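Sensory box histidine kinase/response regulator (Burkholderia thailandensis, PDB 3MR0) probably acts as a sensor kinase in a two-component phosphorelay, with this chain forming one PAS sensory domain of the longer protein. Local coordinates at residues 13-18 against 116-121; 20-25 against 31-36; 69-74 against 82-87; 88-91 against 95-98. One frame throughout, in Å; residues are numbered along the deposited sequence. Where two conformers were deposited one is given.

Interaction 1: 13-18 against 116-121; sequences LAVSGA and VGWIMD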
loop_
_atom_site.group_PDB
_atom_site.type_symbol
_atom_site.label_atom_id
_atom_site.label_comp_id
_atom_site.label_asym_id
_atom_site.label_seq_id
_atom_site.Cartn_x
_atom_site.Cartn_y
_atom_site.Cartn_z
ATOM N N LEU A 13 15.681 -8.064 -6.989
ATOM C CA LEU A 13 15.183 -8.900 -8.079
ATOM C C LEU A 13 13.713 -9.194 -7.814
ATOM O O LEU A 13 12.888 -9.257 -8.736
ATOM C CB LEU A 13 15.984 -10.204 -8.202
ATOM C CG LEU A 13 15.747 -11.154 -9.396
ATOM C CD1 LEU A 13 15.003 -10.506 -10.551
ATOM C CD2 LEU A 13 17.073 -11.750 -9.892
ATOM N N ALA A 14 13.394 -9.346 -6.533
ATOM C CA ALA A 14 12.048 -9.678 -6.098
ATOM C C ALA A 14 11.079 -8.524 -6.316
ATOM O O ALA A 14 10.163 -8.638 -7.129
ATOM C CB ALA A 14 12.056 -10.097 -4.634
ATOM N N VAL A 15 11.269 -7.424 -5.592
ATOM C CA VAL A 15 10.300 -6.337 -5.653
ATOM C C VAL A 15 10.143 -5.830 -7.079
ATOM O O VAL A 15 9.072 -5.349 -7.449
ATOM C CB VAL A 15 10.592 -5.200 -4.646
ATOM C CG1 VAL A 15 10.193 -3.864 -5.206
ATOM C CG2 VAL A 15 9.824 -5.439 -3.381
ATOM N N SER A 16 11.186 -5.998 -7.895
ATOM C CA SER A 16 11.191 -5.506 -9.282
ATOM C C SER A 16 10.328 -6.321 -10.253
ATOM O O SER A 16 9.385 -5.773 -10.834
ATOM C CB SER A 16 12.626 -5.379 -9.824
ATOM O OG SER A 16 13.102 -6.607 -10.375
ATOM N N GLY A 17 10.652 -7.608 -10.423
ATOM C CA GLY A 17 9.987 -8.486 -11.372
ATOM C C GLY A 17 8.522 -8.823 -11.130
ATOM O O GLY A 17 7.862 -9.372 -12.027
ATOM N N ALA A 18 8.017 -8.503 -9.933
ATOM C CA ALA A 18 6.590 -8.627 -9.607
ATOM C C ALA A 18 5.788 -7.418 -10.069
ATOM O O ALA A 18 4.564 -7.414 -10.006
ATOM C CB ALA A 18 6.422 -8.791 -8.129
ATOM N N VAL A 116 9.958 -0.280 6.024
ATOM C CA VAL A 116 10.201 -0.540 4.608
ATOM C C VAL A 116 9.210 -1.548 4.067
ATOM O O VAL A 116 8.881 -2.517 4.738
ATOM C CB VAL A 116 11.608 -1.080 4.362
ATOM C CG1 VAL A 116 11.860 -1.184 2.869
ATOM C CG2 VAL A 116 12.637 -0.180 5.013
ATOM N N GLY A 117 8.744 -1.331 2.846
ATOM C CA GLY A 117 7.792 -2.242 2.262
ATOM C C GLY A 117 7.558 -2.004 0.794
ATOM O O GLY A 117 8.310 -1.318 0.115
ATOM N N TRP A 118 6.495 -2.603 0.294
ATOM C CA TRP A 118 6.175 -2.507 -1.111
ATOM C C TRP A 118 4.679 -2.337 -1.336
ATOM O O TRP A 118 3.869 -2.477 -0.418
ATOM C CB TRP A 118 6.685 -3.746 -1.853
ATOM C CG TRP A 118 6.353 -5.105 -1.219
ATOM C CD1 TRP A 118 7.194 -5.879 -0.462
ATOM C CD2 TRP A 118 5.129 -5.856 -1.332
ATOM N NE1 TRP A 118 6.572 -7.034 -0.088
ATOM C CE2 TRP A 118 5.302 -7.052 -0.606
ATOM C CE3 TRP A 118 3.893 -5.626 -1.962
ATOM C CZ2 TRP A 118 4.301 -8.010 -0.489
ATOM C CZ3 TRP A 118 2.891 -6.578 -1.846
ATOM C CH2 TRP A 118 3.103 -7.758 -1.114
ATOM N N ILE A 119 4.314 -2.028 -2.565
ATOM C CA ILE A 119 2.933 -2.078 -2.969
ATOM C C ILE A 119 2.842 -2.857 -4.286
ATOM O O ILE A 119 3.774 -2.851 -5.084
ATOM C CB ILE A 119 2.310 -0.664 -3.119
ATOM C CG1 ILE A 119 3.051 0.169 -4.176
ATOM C CG2 ILE A 119 2.268 0.042 -1.775
ATOM C CD1 ILE A 119 2.323 1.442 -4.579
HETATM N N MSE A 120 1.720 -3.537 -4.493
HETATM C CA MSE A 120 1.414 -4.153 -5.781
HETATM C C MSE A 120 0.011 -3.749 -6.185
HETATM O O MSE A 120 -0.859 -3.607 -5.313
HETATM C CB MSE A 120 1.533 -5.677 -5.714
HETATM C CG MSE A 120 2.951 -6.167 -5.781
HETATM SE SE MSE A 120 3.073 -8.058 -6.228
HETATM C CE MSE A 120 2.593 -8.834 -4.533
ATOM N N ASP A 121 -0.212 -3.563 -7.482
ATOM C CA ASP A 121 -1.553 -3.254 -7.972
ATOM C C ASP A 121 -2.328 -4.537 -8.118
ATOM O O ASP A 121 -1.983 -5.354 -8.964
ATOM C CB ASP A 121 -1.537 -2.529 -9.322
ATOM C CG ASP A 121 -2.904 -1.969 -9.685
ATOM O OD1 ASP A 121 -3.880 -2.738 -9.721
ATOM O OD2 ASP A 121 -3.027 -0.748 -9.896
#

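Interaction 2: 20-25 against 31-36; sequences AGLWDW and AMYLSP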
loop_
_atom_site.group_PDB
_atom_site.type_symbol
_atom_site.label_atom_id
_atom_site.label_comp_id
_atom_site.label_asym_id
_atom_site.label_seq_id
_atom_site.Cartn_x
_atom_site.Cartn_y
_atom_site.Cartn_z
ATOM N N ALA A 20 6.330 -4.495 -8.581
ATOM C CA ALA A 20 6.021 -3.903 -7.288
ATOM C C ALA A 20 6.697 -2.542 -7.145
ATOM O O ALA A 20 7.691 -2.267 -7.826
ATOM C CB ALA A 20 6.436 -4.837 -6.164
ATOM N N GLY A 21 6.140 -1.686 -6.288
ATOM C CA GLY A 21 6.781 -0.437 -5.919
ATOM C C GLY A 21 7.324 -0.460 -4.499
ATOM O O GLY A 21 6.628 -0.812 -3.542
ATOM N N LEU A 22 8.582 -0.076 -4.355
ATOM C CA LEU A 22 9.241 -0.074 -3.052
ATOM C C LEU A 22 8.972 1.237 -2.328
ATOM O O LEU A 22 8.928 2.287 -2.955
ATOM C CB LEU A 22 10.749 -0.314 -3.241
ATOM C CG LEU A 22 11.785 0.204 -2.241
ATOM C CD1 LEU A 22 12.046 -0.794 -1.122
ATOM C CD2 LEU A 22 13.078 0.513 -2.973
ATOM N N TRP A 23 8.768 1.170 -1.020
ATOM C CA TRP A 23 8.634 2.374 -0.203
ATOM C C TRP A 23 9.471 2.315 1.097
ATOM O O TRP A 23 9.686 1.248 1.657
ATOM C CB TRP A 23 7.157 2.734 0.045
ATOM C CG TRP A 23 6.283 1.673 0.691
ATOM C CD1 TRP A 23 5.476 0.777 0.057
ATOM C CD2 TRP A 23 6.097 1.451 2.098
ATOM N NE1 TRP A 23 4.813 0.006 0.973
ATOM C CE2 TRP A 23 5.183 0.391 2.235
ATOM C CE3 TRP A 23 6.628 2.043 3.259
ATOM C CZ2 TRP A 23 4.782 -0.089 3.474
ATOM C CZ3 TRP A 23 6.234 1.564 4.483
ATOM C CH2 TRP A 23 5.317 0.510 4.585
ATOM N N ASP A 24 9.974 3.461 1.540
ATOM C CA ASP A 24 10.816 3.534 2.744
ATOM C C ASP A 24 10.396 4.754 3.545
ATOM O O ASP A 24 10.607 5.887 3.117
ATOM C CB ASP A 24 12.290 3.638 2.345
ATOM C CG ASP A 24 13.248 3.777 3.547
ATOM O OD1 ASP A 24 12.817 3.854 4.704
ATOM O OD2 ASP A 24 14.472 3.802 3.315
ATOM N N TRP A 25 9.815 4.520 4.714
ATOM C CA TRP A 25 9.068 5.547 5.421
ATOM C C TRP A 25 9.594 5.868 6.825
ATOM O O TRP A 25 9.901 4.971 7.609
ATOM C CB TRP A 25 7.624 5.085 5.484
ATOM C CG TRP A 25 6.667 5.983 6.149
ATOM C CD1 TRP A 25 6.268 7.222 5.736
ATOM C CD2 TRP A 25 5.926 5.684 7.328
ATOM N NE1 TRP A 25 5.335 7.718 6.601
ATOM C CE2 TRP A 25 5.107 6.792 7.593
ATOM C CE3 TRP A 25 5.888 4.588 8.200
ATOM C CZ2 TRP A 25 4.251 6.838 8.695
ATOM C CZ3 TRP A 25 5.047 4.629 9.285
ATOM C CH2 TRP A 25 4.236 5.742 9.528
ATOM N N ALA A 31 8.146 11.542 6.073
ATOM C CA ALA A 31 8.886 11.433 4.825
ATOM C C ALA A 31 8.899 10.010 4.244
ATOM O O ALA A 31 9.059 9.029 4.959
ATOM C CB ALA A 31 10.311 11.917 5.026
HETATM N N MSE A 32 8.774 9.920 2.926
HETATM C CA MSE A 32 8.703 8.637 2.277
HETATM C C MSE A 32 9.511 8.649 0.983
HETATM O O MSE A 32 9.333 9.533 0.156
HETATM C CB MSE A 32 7.245 8.297 2.001
HETATM C CG MSE A 32 7.074 6.864 1.531
HETATM SE SE MSE A 32 5.241 6.218 1.522
HETATM C CE MSE A 32 4.325 7.901 1.261
ATOM N N TYR A 33 10.412 7.678 0.830
ATOM C CA TYR A 33 11.063 7.417 -0.454
ATOM C C TYR A 33 10.198 6.479 -1.280
ATOM O O TYR A 33 9.600 5.550 -0.744
ATOM C CB TYR A 33 12.466 6.824 -0.305
ATOM C CG TYR A 33 12.995 6.306 -1.630
ATOM C CD1 TYR A 33 13.418 7.183 -2.624
ATOM C CD2 TYR A 33 13.035 4.938 -1.904
ATOM C CE1 TYR A 33 13.883 6.716 -3.848
ATOM C CE2 TYR A 33 13.500 4.458 -3.118
ATOM C CZ TYR A 33 13.928 5.352 -4.094
ATOM O OH TYR A 33 14.388 4.879 -5.312
ATOM N N LEU A 34 10.136 6.747 -2.580
ATOM C CA LEU A 34 9.309 5.989 -3.514
ATOM C C LEU A 34 10.142 5.502 -4.698
ATOM O O LEU A 34 10.872 6.277 -5.314
ATOM C CB LEU A 34 8.156 6.855 -4.052
ATOM C CG LEU A 34 7.530 7.954 -3.195
ATOM C CD1 LEU A 34 6.562 8.729 -4.020
ATOM C CD2 LEU A 34 6.852 7.342 -1.995
ATOM N N SER A 35 10.027 4.224 -5.026
ATOM C CA SER A 35 10.721 3.721 -6.176
ATOM C C SER A 35 10.014 4.239 -7.425
ATOM O O SER A 35 8.836 4.637 -7.371
ATOM C CB SER A 35 10.751 2.204 -6.159
ATOM O OG SER A 35 9.448 1.672 -6.309
ATOM N N PRO A 36 10.730 4.249 -8.567
ATOM C CA PRO A 36 10.056 4.645 -9.812
ATOM C C PRO A 36 8.765 3.860 -10.017
ATOM O O PRO A 36 7.762 4.497 -10.370
ATOM C CB PRO A 36 11.090 4.310 -10.893
ATOM C CG PRO A 36 12.420 4.437 -10.179
ATOM C CD PRO A 36 12.169 3.960 -8.770
HETATM O O HOH W 1 9.965 -0.748 -7.311
HETATM O O HOH W 2 12.177 8.310 4.556
#

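Interaction 3: 69-74 against 82-87; sequences LAALKA and YDVEYR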
loop_
_atom_site.group_PDB
_atom_site.type_symbol
_atom_site.label_atom_id
_atom_site.label_comp_id
_atom_site.label_asym_id
_atom_site.label_seq_id
_atom_site.Cartn_x
_atom_site.Cartn_y
_atom_site.Cartn_z
ATOM N N LEU A 69 -5.319 2.947 8.611
ATOM C CA LEU A 69 -4.623 3.644 9.684
ATOM C C LEU A 69 -4.563 2.756 10.917
ATOM O O LEU A 69 -3.551 2.706 11.609
ATOM C CB LEU A 69 -5.310 4.960 10.045
ATOM C CG LEU A 69 -5.574 6.052 9.007
ATOM C CD1 LEU A 69 -6.440 7.139 9.628
ATOM C CD2 LEU A 69 -4.293 6.652 8.444
ATOM N N ALA A 70 -5.656 2.057 11.200
ATOM C CA ALA A 70 -5.678 1.167 12.344
ATOM C C ALA A 70 -4.641 0.049 12.209
ATOM O O ALA A 70 -3.964 -0.282 13.180
ATOM C CB ALA A 70 -7.093 0.598 12.570
ATOM N N ALA A 71 -4.502 -0.529 11.016
ATOM C CA ALA A 71 -3.549 -1.619 10.840
ATOM C C ALA A 71 -2.119 -1.115 10.992
ATOM O O ALA A 71 -1.259 -1.815 11.539
ATOM C CB ALA A 71 -3.747 -2.328 9.503
ATOM N N LEU A 72 -1.863 0.108 10.535
ATOM C CA LEU A 72 -0.543 0.725 10.720
ATOM C C LEU A 72 -0.223 0.891 12.204
ATOM O O LEU A 72 0.909 0.649 12.633
ATOM C CB LEU A 72 -0.450 2.080 10.014
ATOM C CG LEU A 72 0.943 2.709 10.042
ATOM C CD1 LEU A 72 1.980 1.687 9.674
ATOM C CD2 LEU A 72 1.005 3.851 9.086
ATOM N N LYS A 73 -1.227 1.308 12.978
ATOM C CA LYS A 73 -1.122 1.388 14.431
ATOM C C LYS A 73 -0.873 0.020 15.080
ATOM O O LYS A 73 0.003 -0.130 15.907
ATOM C CB LYS A 73 -2.395 2.004 14.984
ATOM C CG LYS A 73 -2.388 2.197 16.485
ATOM C CD LYS A 73 -3.639 2.923 16.922
ATOM C CE LYS A 73 -3.844 2.859 18.419
ATOM N NZ LYS A 73 -5.293 3.068 18.717
ATOM N N ALA A 74 -1.646 -0.981 14.698
ATOM C CA ALA A 74 -1.448 -2.314 15.222
ATOM C C ALA A 74 -0.009 -2.781 14.966
ATOM O O ALA A 74 0.570 -3.519 15.773
ATOM C CB ALA A 74 -2.458 -3.273 14.606
ATOM N N TYR A 82 1.890 -6.032 9.166
ATOM C CA TYR A 82 1.300 -5.047 8.265
ATOM C C TYR A 82 1.230 -5.625 6.857
ATOM O O TYR A 82 2.254 -5.825 6.189
ATOM C CB TYR A 82 2.063 -3.721 8.289
ATOM C CG TYR A 82 1.385 -2.620 7.515
ATOM C CD1 TYR A 82 0.288 -1.944 8.039
ATOM C CD2 TYR A 82 1.837 -2.254 6.254
ATOM C CE1 TYR A 82 -0.339 -0.936 7.321
ATOM C CE2 TYR A 82 1.219 -1.237 5.535
ATOM C CZ TYR A 82 0.138 -0.585 6.065
ATOM O OH TYR A 82 -0.459 0.421 5.330
ATOM N N ASP A 83 -0.004 -5.888 6.424
ATOM C CA ASP A 83 -0.303 -6.461 5.114
ATOM C C ASP A 83 -1.766 -6.202 4.795
ATOM O O ASP A 83 -2.646 -6.954 5.197
ATOM C CB ASP A 83 -0.014 -7.966 5.123
ATOM C CG ASP A 83 -0.157 -8.600 3.759
ATOM O OD1 ASP A 83 -0.971 -8.122 2.953
ATOM O OD2 ASP A 83 0.550 -9.592 3.501
ATOM N N VAL A 84 -2.038 -5.123 4.090
ATOM C CA VAL A 84 -3.423 -4.747 3.889
ATOM C C VAL A 84 -3.693 -4.558 2.415
ATOM O O VAL A 84 -2.767 -4.344 1.638
ATOM C CB VAL A 84 -3.794 -3.444 4.661
ATOM C CG1 VAL A 84 -3.926 -3.718 6.128
ATOM C CG2 VAL A 84 -2.765 -2.324 4.402
ATOM N N GLU A 85 -4.961 -4.636 2.039
ATOM C CA GLU A 85 -5.359 -4.263 0.711
ATOM C C GLU A 85 -6.318 -3.101 0.810
ATOM O O GLU A 85 -7.206 -3.083 1.660
ATOM C CB GLU A 85 -5.954 -5.463 -0.028
ATOM C CG GLU A 85 -4.907 -6.555 -0.239
ATOM C CD GLU A 85 -5.385 -7.711 -1.104
ATOM O OE1 GLU A 85 -6.610 -7.911 -1.236
ATOM O OE2 GLU A 85 -4.509 -8.415 -1.654
ATOM N N TYR A 86 -6.125 -2.104 -0.041
ATOM C CA TYR A 86 -7.002 -0.940 -0.015
ATOM C C TYR A 86 -6.980 -0.123 -1.304
ATOM O O TYR A 86 -6.165 -0.373 -2.186
ATOM C CB TYR A 86 -6.694 -0.056 1.194
ATOM C CG TYR A 86 -5.304 0.551 1.240
ATOM C CD1 TYR A 86 -5.055 1.829 0.723
ATOM C CD2 TYR A 86 -4.264 -0.124 1.852
ATOM C CE1 TYR A 86 -3.801 2.398 0.801
ATOM C CE2 TYR A 86 -3.011 0.430 1.941
ATOM C CZ TYR A 86 -2.782 1.693 1.419
ATOM O OH TYR A 86 -1.520 2.235 1.532
ATOM N N ARG A 87 -7.884 0.849 -1.404
ATOM C CA ARG A 87 -7.999 1.668 -2.592
ATOM C C ARG A 87 -7.272 2.985 -2.409
ATOM O O ARG A 87 -7.381 3.623 -1.357
ATOM C CB ARG A 87 -9.475 1.926 -2.937
ATOM C CG ARG A 87 -10.203 0.728 -3.540
ATOM C CD ARG A 87 -11.683 0.817 -3.291
ATOM N NE ARG A 87 -11.964 0.795 -1.859
ATOM C CZ ARG A 87 -13.181 0.745 -1.324
ATOM N NH1 ARG A 87 -14.254 0.709 -2.111
ATOM N NH2 ARG A 87 -13.326 0.727 -0.003
#

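Interaction 4: 88-91 against 95-98; sequences VRTR and FRWI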
loop_
_atom_site.group_PDB
_atom_site.type_symbol
_atom_site.label_atom_id
_atom_site.label_comp_id
_atom_site.label_asym_id
_atom_site.label_seq_id
_atom_site.Cartn_x
_atom_site.Cartn_y
_atom_site.Cartn_z
ATOM N N VAL A 88 -6.529 3.375 -3.446
ATOM C CA VAL A 88 -5.868 4.675 -3.530
ATOM C C VAL A 88 -6.259 5.412 -4.810
ATOM O O VAL A 88 -6.449 4.800 -5.865
ATOM C CB VAL A 88 -4.323 4.591 -3.471
ATOM C CG1 VAL A 88 -3.861 4.198 -2.090
ATOM C CG2 VAL A 88 -3.775 3.664 -4.528
ATOM N N ARG A 89 -6.396 6.732 -4.697
ATOM C CA ARG A 89 -6.712 7.586 -5.831
ATOM C C ARG A 89 -5.435 7.852 -6.632
ATOM O O ARG A 89 -4.460 8.420 -6.123
ATOM C CB ARG A 89 -7.349 8.901 -5.348
ATOM C CG ARG A 89 -8.040 9.702 -6.440
ATOM C CD ARG A 89 -8.674 10.978 -5.900
ATOM N NE ARG A 89 -9.983 10.770 -5.271
ATOM C CZ ARG A 89 -11.152 10.889 -5.901
ATOM N NH1 ARG A 89 -11.183 11.197 -7.191
ATOM N NH2 ARG A 89 -12.291 10.697 -5.242
ATOM N N THR A 90 -5.439 7.416 -7.884
ATOM C CA THR A 90 -4.290 7.590 -8.767
ATOM C C THR A 90 -4.225 9.024 -9.342
ATOM O O THR A 90 -5.131 9.837 -9.135
ATOM C CB THR A 90 -4.316 6.535 -9.879
ATOM O OG1 THR A 90 -5.516 6.669 -10.635
ATOM C CG2 THR A 90 -4.295 5.144 -9.274
ATOM N N ARG A 91 -3.143 9.329 -10.045
ATOM C CA ARG A 91 -2.912 10.675 -10.564
ATOM C C ARG A 91 -4.168 11.212 -11.199
ATOM O O ARG A 91 -4.518 12.385 -11.057
ATOM C CB ARG A 91 -1.837 10.624 -11.630
ATOM C CG ARG A 91 -1.808 11.820 -12.520
ATOM C CD ARG A 91 -0.790 11.622 -13.613
ATOM N NE ARG A 91 -0.732 12.778 -14.491
ATOM C CZ ARG A 91 -1.451 12.914 -15.597
ATOM N NH1 ARG A 91 -2.278 11.950 -15.977
ATOM N NH2 ARG A 91 -1.341 14.021 -16.324
ATOM N N PHE A 95 -9.528 5.262 -8.920
ATOM C CA PHE A 95 -9.086 4.404 -7.835
ATOM C C PHE A 95 -8.552 3.085 -8.331
ATOM O O PHE A 95 -9.098 2.498 -9.255
ATOM C CB PHE A 95 -10.209 4.195 -6.816
ATOM C CG PHE A 95 -10.464 5.405 -5.968
ATOM C CD1 PHE A 95 -11.432 6.330 -6.326
ATOM C CD2 PHE A 95 -9.712 5.632 -4.833
ATOM C CE1 PHE A 95 -11.655 7.474 -5.550
ATOM C CE2 PHE A 95 -9.922 6.742 -4.058
ATOM C CZ PHE A 95 -10.898 7.681 -4.417
ATOM N N ARG A 96 -7.467 2.629 -7.719
ATOM C CA ARG A 96 -6.985 1.272 -7.923
ATOM C C ARG A 96 -6.839 0.584 -6.563
ATOM O O ARG A 96 -6.697 1.245 -5.536
ATOM C CB ARG A 96 -5.626 1.277 -8.641
ATOM C CG ARG A 96 -5.556 2.121 -9.918
ATOM C CD ARG A 96 -6.264 1.486 -11.145
ATOM N NE ARG A 96 -5.614 0.255 -11.612
ATOM C CZ ARG A 96 -5.936 -0.417 -12.719
ATOM N NH1 ARG A 96 -5.271 -1.532 -13.019
ATOM N NH2 ARG A 96 -6.903 0.022 -13.526
ATOM N N TRP A 97 -6.863 -0.741 -6.544
ATOM C CA TRP A 97 -6.557 -1.465 -5.328
ATOM C C TRP A 97 -5.073 -1.776 -5.309
ATOM O O TRP A 97 -4.502 -2.155 -6.323
ATOM C CB TRP A 97 -7.312 -2.787 -5.252
ATOM C CG TRP A 97 -8.765 -2.657 -4.972
ATOM C CD1 TRP A 97 -9.760 -2.411 -5.875
ATOM C CD2 TRP A 97 -9.398 -2.800 -3.702
ATOM N NE1 TRP A 97 -10.978 -2.373 -5.237
ATOM C CE2 TRP A 97 -10.780 -2.613 -3.898
ATOM C CE3 TRP A 97 -8.932 -3.049 -2.409
ATOM C CZ2 TRP A 97 -11.700 -2.686 -2.848
ATOM C CZ3 TRP A 97 -9.859 -3.116 -1.367
ATOM C CH2 TRP A 97 -11.218 -2.945 -1.599
ATOM N N ILE A 98 -4.460 -1.600 -4.147
ATOM C CA ILE A 98 -3.101 -2.065 -3.910
ATOM C C ILE A 98 -3.080 -3.000 -2.698
ATOM O O ILE A 98 -3.884 -2.853 -1.766
ATOM C CB ILE A 98 -2.110 -0.884 -3.650
ATOM C CG1 ILE A 98 -2.599 0.026 -2.509
ATOM C CG2 ILE A 98 -1.859 -0.083 -4.912
ATOM C CD1 ILE A 98 -1.614 1.152 -2.148
#

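Interaction 1: 13-18 against 116-121
The indole of W118 meets V15 of the N-terminal helix neither squarely over a face nor at an edge: CG2 of V15 comes in obliquely near the root of the ring, 3.9 Å from W118 CB and 4.0 Å from W118 CD1. At the ring's edge, in its plane, lies the backbone N of M120. A chi1 of 48°, with CG of W118 between its own N and carbonyl carbon, brings that edge beside M120 N. The second touch lies farther along the strand, where SE of the selenomethionine M120 rests 3.9 Å from the methyl CB of A18. The bend at chi3 (-77°) turns CE of M120 toward the six-membered ring of W118. No hydrogen bond crosses, and the contact is a light apolar one at the surface; a glycerol sits beside the W118 side chain. V15 also reaches L22 and A20, and M120 touches A20 and Q99, so the helix end rests lightly beside the start of strand 21-25. Strand 112-121 runs between strands 21-25 and 95-106, and I119 points to its other face, against F38 and I41; helix 11-17 thus flanks the PAS sheet on the face opposite helix 36-41.

Interaction 2: 20-25 against 31-36
At the open end of the hairpin, away from its turn, L22 and S35 are joined by two hydrogen bonds: L22 N donates to S35 OG at 2.8 Å, somewhat bent (145° at the hydrogen), and S35 N donates back to L22 O at 3.0 Å. Farther along, D24 and Y33 form an antiparallel hydrogen-bonded pair, with Y33 N 2.9 Å from D24 O. Their CB atoms lie on one face of the sheet, where CD2 of L22 touches the edge of the Y33 ring, in its plane, at CE2. On the other face the selenomethionine M32 reaches in beside W23 and W25. Its SE stands 5.4 Å from the centroid of the W23 five-membered ring and 5.2 Å from that of W25, oblique to each: two Met-aromatic contacts. M32 CB meets the W25 edge at CD1.

In the second shell, S35 OG also bonds F38 N as the N-cap of helix 36-41, and water 1 joins it to A20 O. A chi1 of 66° turns the hydroxyl toward L22 and the helix start. D24 is held by a salt bridge to R114.

W23 and W25 line a pocket occupied by PG5, probably from the crystallisation liquor. The chemistry is thus divided by face: a selenium beside two indoles next to that pocket, a charged pair on the other side, and one serine hydroxyl joining strand, water and helix start.

Interaction 3: 69-74 against 82-87
A71 and L72 meet Y82 from a regular helical turn, in which A74 N donates to A70 O at 2.9 Å; no hydrogen bond passes between helix and strand. The Y82 ring packs against the helix backbone. Its CE1 lies 3.7 Å from L72 N and 4.0 Å from L72 CB, while the carbonyl O of A71 sits at the ring edge, near the plane, 3.8 Å from CD1. L72 CD1 lies over one face of the ring. With CG of Y82 anti to its backbone N (chi1 -172°), the ring stretches off the strand and along the helix surface. Two residues on, V84 points the same way and its CG1 meets the methyl of A71 at 3.7 Å. That methyl lies between V84 CG1 and, more loosely, Y82 CE1, 4.3 Å from A71 CB.

L72, Y82 and Y86 belong to the pocket that holds a PG5 molecule, which lies next to the Y82 side chain; the contact thus forms part of that pocket wall. The segments run almost antiparallel, at 170°, with their axes 8.5 Å apart. This is a helix of the PAS fold packed on the sheet at the pocket. Strand 82-89 is an outermost strand of the sheet, bonded to strand 95-106. Y82 also touches V68 and H75 of helix 65-78, and M115 of strand 112-121 reaches both L72 and Y82.

Interaction 4: 88-91 against 95-98
F95 and V88 bury the most surface here, with R96 next. F95 packs beside R89 across a non-hydrogen-bonded pair: R89 CG lies over one ring face, toward its rim, while one face of the guanidinium lies over F95 CE1, with R89 NH2 3.3 Å from that atom. The two planes stand 70° apart, so this is no flat stack. R89 was modelled in two conformers, and its end is accordingly less certain than the ring. Chi3 of -81° bends the arginine chain back over F95.

V88 forms the hydrogen-bonded pair with R96. V88 N to R96 O and R96 N to V88 O are each 3.0 Å and fairly straight (163° at the hydrogen). CG1 of V88 meets I98 CD1 at 3.8 Å, the two side chains crossing at about a right angle. Beyond the pair, CG2 of T90 lies beside R96 CG, and the arginine, bent at chi2 and chi3, turns to a salt bridge with D121. OG1 of T90 bonds D94 O inside the turn.

V88 and I98 border one PG5 site, F95 another, and H61 stacks on the F95 ring. The contact is the closed end of a hairpin of the antiparallel PAS sheet, made by strands 82-89 and 95-106; the second of these lies next to strand 112-121, and W97 makes a cation-pi contact with K126 of helix 123-140.

Overall arrangement
From the N terminus, helix 11-17 opens the loop that interaction 1 closes 98 residues later on strand 112-121, and the other three contacts nest inside it. Interaction 2 closes first, as a short hairpin; interaction 3 follows, folding helix 65-78 back on strand 82-89; interaction 4 closes the next hairpin on that same strand. These three are in series and none cross. All reach one antiparallel sheet. Interactions 1 and 2 join where G117 O accepts from W23 N, at 2.8 Å, whereas W25 packs on L72 to link interactions 2 and 3. Interaction 4 meets interaction 3 through Y86 O and I98 N, and interaction 1 through I119 packing on I98.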